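Local structure of inactive poly [ADP-ribose] polymerase RCD1 (Arabidopsis thaliana, 5NGO) at residues Cys113-Asp116 / Val120-Met123. The protein is an inactive member of the poly(ADP-ribose) polymerase family that is targeted by a downy mildew effector which suppresses plant immunity. Numbering follows the deposited sequence.
Sequences CDVD and VRYM
D116 N donates to V120 O over 3.0 Å with an N-H...O angle of 160°, joining two backbone segments that run roughly antiparallel, with 147° between their end-to-end directions. They come nearest at V115 and R121, whose CA atoms are 4.9 Å apart. V115 CA adds a CA-H...O contact to the same V120 O. Beyond it, toward the buried end, a water bridges the two segments, donating to D114 O and accepting from Y122 N, where a direct backbone bond is lacking.

The D116 carboxylate uses both oxygens on the 120-123 segment. CG sits between the backbone N and carbonyl carbon of D116, which swings the group over residues 120-122. D116 OD1 accepts from V120 N at 3.1 Å, the donor lying well above the carboxylate plane, and also accepts from N118 N, two residues on, which makes an Asx turn. D116 OD2 accepts from Y122 OH at 2.7 Å, nearly along its C-O axis and at the ring's edge; carboxylate and ring planes stand 69° apart, so the two groups meet edgewise rather than stacked.

On the other flank, R121 stretches its extended chain past C113 O, to which R121 NH1 makes a weak, bent bond of 2.8 Å; NH1 bonds weakly to R111 O too. V115 CG2 lies over one guanidinium face, offset toward its rim. Inward, C113 SG rests 3.7 Å from M123 SD, a sulfur-to-sulfur apolar contact.

This loop closure thus leads from the loop after strand 98-102 into strand 121-129 of the PARP-fold sheet. That strand bonds through R121 and M123 to F182 and V180 of strand 174-182, C113 packs on P68 of strand 62-68, and Y122 leans on R71 and L74 of helix 71-74.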
loop_
_atom_site.group_PDB
_atom_site.type_symbol
_atom_site.label_atom_id
_atom_site.label_comp_id
_atom_site.label_asym_id
_atom_site.label_seq_id
_atom_site.Cartn_x
_atom_site.Cartn_y
_atom_site.Cartn_z
ATOM N N CYS A 113 1.662 11.801 4.360
ATOM C CA CYS A 113 2.907 11.809 3.614
ATOM C C CYS A 113 3.769 13.013 3.977
ATOM O O CYS A 113 3.383 14.143 3.718
ATOM C CB CYS A 113 2.636 11.819 2.099
ATOM S SG CYS A 113 1.669 10.419 1.455
ATOM N N ASP A 114 4.921 12.764 4.587
ATOM C CA ASP A 114 5.858 13.816 5.008
ATOM C C ASP A 114 6.339 14.720 3.877
ATOM O O ASP A 114 6.798 14.245 2.845
ATOM C CB ASP A 114 7.097 13.213 5.678
ATOM C CG ASP A 114 6.812 12.659 7.071
ATOM O OD1 ASP A 114 5.632 12.386 7.413
ATOM O OD2 ASP A 114 7.792 12.475 7.820
ATOM N N VAL A 115 6.245 16.020 4.100
ATOM C CA VAL A 115 6.857 17.024 3.234
ATOM C C VAL A 115 8.389 16.960 3.336
ATOM O O VAL A 115 8.930 16.831 4.423
ATOM C CB VAL A 115 6.329 18.442 3.596
ATOM C CG1 VAL A 115 7.255 19.541 3.137
ATOM C CG2 VAL A 115 4.958 18.658 3.007
ATOM N N ASP A 116 9.063 17.028 2.188
ATOM C CA ASP A 116 10.527 17.141 2.133
ATOM C C ASP A 116 10.924 18.628 2.093
ATOM O O ASP A 116 10.072 19.507 2.215
ATOM C CB ASP A 116 11.111 16.331 0.954
ATOM C CG ASP A 116 10.840 16.943 -0.433
ATOM O OD1 ASP A 116 10.290 18.061 -0.561
ATOM O OD2 ASP A 116 11.198 16.272 -1.431
ATOM N N VAL A 120 7.412 18.838 -1.243
ATOM C CA VAL A 120 6.917 17.731 -2.055
ATOM C C VAL A 120 6.638 16.539 -1.140
ATOM O O VAL A 120 7.380 16.273 -0.198
ATOM C CB VAL A 120 7.924 17.371 -3.191
ATOM C CG1 VAL A 120 7.497 16.162 -3.990
ATOM C CG2 VAL A 120 8.177 18.547 -4.105
ATOM N N ARG A 121 5.564 15.831 -1.460
ATOM C CA ARG A 121 5.114 14.646 -0.740
ATOM C C ARG A 121 5.145 13.437 -1.663
ATOM O O ARG A 121 5.143 13.590 -2.886
ATOM C CB ARG A 121 3.690 14.866 -0.241
ATOM C CG ARG A 121 3.554 15.973 0.778
ATOM C CD ARG A 121 2.080 16.262 1.019
ATOM N NE ARG A 121 1.881 17.418 1.891
ATOM C CZ ARG A 121 1.645 17.379 3.202
ATOM N NH1 ARG A 121 1.562 16.224 3.877
ATOM N NH2 ARG A 121 1.484 18.525 3.849
ATOM N N TYR A 122 5.175 12.251 -1.068
ATOM C CA TYR A 122 5.400 11.005 -1.796
ATOM C C TYR A 122 4.469 9.921 -1.309
ATOM O O TYR A 122 4.444 9.601 -0.124
ATOM C CB TYR A 122 6.834 10.516 -1.614
ATOM C CG TYR A 122 7.894 11.502 -2.020
ATOM C CD1 TYR A 122 8.337 12.474 -1.147
ATOM C CD2 TYR A 122 8.453 11.464 -3.304
ATOM C CE1 TYR A 122 9.316 13.388 -1.522
ATOM C CE2 TYR A 122 9.451 12.353 -3.699
ATOM C CZ TYR A 122 9.874 13.331 -2.801
ATOM O OH TYR A 122 10.854 14.235 -3.143
ATOM N N MET A 123 3.722 9.337 -2.236
ATOM C CA MET A 123 2.809 8.235 -1.958
ATOM C C MET A 123 3.135 7.089 -2.933
ATOM O O MET A 123 3.283 7.333 -4.143
ATOM C CB MET A 123 1.384 8.724 -2.201
ATOM C CG MET A 123 0.295 7.703 -1.859
ATOM S SD MET A 123 -0.418 7.883 -0.250
ATOM C CE MET A 123 -1.804 8.915 -0.677
HETATM O O HOH W 1 6.075 12.004 1.702
#